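Local coordinates for extracellular solute-binding protein family 1 (Alicyclobacillus acidocaldarius subsp. acidocaldarius, PDB 4OVJ), which probably binds a solute, perhaps a sugar, outside the cell and delivers it to an ABC transporter, at residues Tyr95-Gln100 with Tyr124-Leu129. Residues are numbered along the deposited sequence; the frame is centred on the assembly and turned at random.
Sequences YAKEGQ and YIDGGL
Asp126 OD2 lies 3.2 Å from CE of Lys97 and 4.0 Å from its NZ; the opposite charges probably attract weakly at this distance, which is beyond a salt bridge, and the ammonium group pairs instead with Asp93, one turn back on the same helix. Asp126 and Gly127 form the two-residue loop of a tight beta hairpin, the central residues of a type I' turn from Ile125 to Gly128, in which strand 124-125 folds back onto the start of strand 128-144, on one lobe of the periplasmic-binding-protein fold. Ile125 and Gly128 close the turn with a reciprocal pair of backbone hydrogen bonds, Ile125 N to Gly128 O (2.9 Å) and Gly128 N to Ile125 O (3.0 Å). Against this hairpin rests the last turn of helix 92-98, which ends in a Schellman motif at Gly99. The two branches of Ile125 meet different residues of the helix. CG2, anti to the backbone N, lies against the aliphatic chain of Lys97, which crosses the isoleucine at about a right angle, with CE 4.0 Å from CG2. Tyr130 of strand 128-144 touches both Ala96 and Ile125 and so joins their apolar contact. The other branch meets the helix through CG1 of Ile125, 4.0 Å from CB of Ala96.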
loop_
_atom_site.group_PDB
_atom_site.type_symbol
_atom_site.label_atom_id
_atom_site.label_comp_id
_atom_site.label_asym_id
_atom_site.label_seq_id
_atom_site.Cartn_x
_atom_site.Cartn_y
_atom_site.Cartn_z
ATOM N N TYR A 95 -13.747 -15.135 -5.248
ATOM C CA TYR A 95 -14.017 -16.113 -4.189
ATOM C C TYR A 95 -15.307 -15.786 -3.422
ATOM O O TYR A 95 -16.096 -16.679 -3.113
ATOM C CB TYR A 95 -12.817 -16.224 -3.242
ATOM C CG TYR A 95 -11.721 -17.102 -3.806
ATOM C CD1 TYR A 95 -10.739 -16.582 -4.630
ATOM C CD2 TYR A 95 -11.691 -18.462 -3.545
ATOM C CE1 TYR A 95 -9.735 -17.387 -5.157
ATOM C CE2 TYR A 95 -10.699 -19.271 -4.076
ATOM C CZ TYR A 95 -9.728 -18.731 -4.885
ATOM O OH TYR A 95 -8.751 -19.535 -5.426
ATOM N N ALA A 96 -15.522 -14.505 -3.147
ATOM C CA ALA A 96 -16.692 -14.047 -2.400
ATOM C C ALA A 96 -17.973 -14.298 -3.179
ATOM O O ALA A 96 -18.939 -14.799 -2.625
ATOM C CB ALA A 96 -16.576 -12.566 -2.071
ATOM N N LYS A 97 -17.965 -13.951 -4.461
ATOM C CA LYS A 97 -19.170 -14.071 -5.283
ATOM C C LYS A 97 -19.564 -15.515 -5.534
ATOM O O LYS A 97 -20.757 -15.819 -5.688
ATOM C CB LYS A 97 -18.989 -13.300 -6.592
ATOM C CG LYS A 97 -19.031 -11.809 -6.301
ATOM C CD LYS A 97 -19.153 -10.938 -7.529
ATOM C CE LYS A 97 -19.655 -9.561 -7.107
ATOM N NZ LYS A 97 -19.129 -8.472 -7.962
ATOM N N GLU A 98 -18.573 -16.404 -5.544
ATOM C CA GLU A 98 -18.835 -17.834 -5.692
ATOM C C GLU A 98 -19.402 -18.427 -4.416
ATOM O O GLU A 98 -19.909 -19.534 -4.432
ATOM C CB GLU A 98 -17.557 -18.594 -6.025
ATOM C CG GLU A 98 -17.101 -18.519 -7.467
ATOM C CD GLU A 98 -15.922 -19.436 -7.720
ATOM O OE1 GLU A 98 -15.747 -20.410 -6.945
ATOM O OE2 GLU A 98 -15.167 -19.185 -8.684
ATOM N N GLY A 99 -19.287 -17.717 -3.298
ATOM C CA GLY A 99 -19.781 -18.222 -2.030
ATOM C C GLY A 99 -18.784 -19.046 -1.228
ATOM O O GLY A 99 -19.167 -19.812 -0.356
ATOM N N GLN A 100 -17.497 -18.851 -1.490
ATOM C CA GLN A 100 -16.458 -19.641 -0.839
ATOM C C GLN A 100 -15.941 -19.003 0.464
ATOM O O GLN A 100 -15.178 -19.630 1.189
ATOM C CB GLN A 100 -15.277 -19.848 -1.789
ATOM C CG GLN A 100 -15.651 -20.462 -3.129
ATOM C CD GLN A 100 -16.155 -21.885 -3.027
ATOM O OE1 GLN A 100 -16.362 -22.413 -1.949
ATOM N NE2 GLN A 100 -16.351 -22.516 -4.172
ATOM N N TYR A 124 -14.860 -5.596 1.672
ATOM C CA TYR A 124 -16.297 -5.701 1.407
ATOM C C TYR A 124 -16.575 -6.034 -0.057
ATOM O O TYR A 124 -15.937 -5.506 -0.971
ATOM C CB TYR A 124 -17.053 -4.423 1.798
ATOM C CG TYR A 124 -17.559 -4.395 3.215
ATOM C CD1 TYR A 124 -16.717 -4.090 4.271
ATOM C CD2 TYR A 124 -18.903 -4.662 3.501
ATOM C CE1 TYR A 124 -17.183 -4.055 5.572
ATOM C CE2 TYR A 124 -19.380 -4.629 4.800
ATOM C CZ TYR A 124 -18.516 -4.322 5.833
ATOM O OH TYR A 124 -18.978 -4.299 7.123
ATOM N N ILE A 125 -17.525 -6.936 -0.256
ATOM C CA ILE A 125 -18.059 -7.239 -1.579
ATOM C C ILE A 125 -19.579 -7.274 -1.396
ATOM O O ILE A 125 -20.083 -8.008 -0.555
ATOM C CB ILE A 125 -17.550 -8.597 -2.105
ATOM C CG1 ILE A 125 -16.012 -8.643 -2.207
ATOM C CG2 ILE A 125 -18.165 -8.914 -3.463
ATOM C CD1 ILE A 125 -15.422 -7.774 -3.304
ATOM N N ASP A 126 -20.306 -6.454 -2.151
ATOM C CA ASP A 126 -21.781 -6.454 -2.099
ATOM C C ASP A 126 -22.368 -6.554 -0.684
ATOM O O ASP A 126 -23.225 -7.406 -0.418
ATOM C CB ASP A 126 -22.331 -7.609 -2.943
ATOM C CG ASP A 126 -21.955 -7.500 -4.409
ATOM O OD1 ASP A 126 -21.713 -6.373 -4.890
ATOM O OD2 ASP A 126 -21.909 -8.555 -5.078
ATOM N N GLY A 127 -21.883 -5.706 0.219
ATOM C CA GLY A 127 -22.450 -5.589 1.563
ATOM C C GLY A 127 -21.943 -6.567 2.610
ATOM O O GLY A 127 -22.256 -6.424 3.790
ATOM N N GLY A 128 -21.171 -7.564 2.192
ATOM C CA GLY A 128 -20.594 -8.538 3.123
ATOM C C GLY A 128 -19.115 -8.260 3.278
ATOM O O GLY A 128 -18.485 -7.715 2.357
ATOM N N LEU A 129 -18.562 -8.635 4.429
ATOM C CA LEU A 129 -17.128 -8.472 4.694
ATOM C C LEU A 129 -16.463 -9.836 4.553
ATOM O O LEU A 129 -16.689 -10.721 5.362
ATOM C CB LEU A 129 -16.915 -7.915 6.102
ATOM C CG LEU A 129 -15.480 -7.829 6.612
ATOM C CD1 LEU A 129 -14.656 -6.876 5.768
ATOM C CD2 LEU A 129 -15.463 -7.430 8.085
#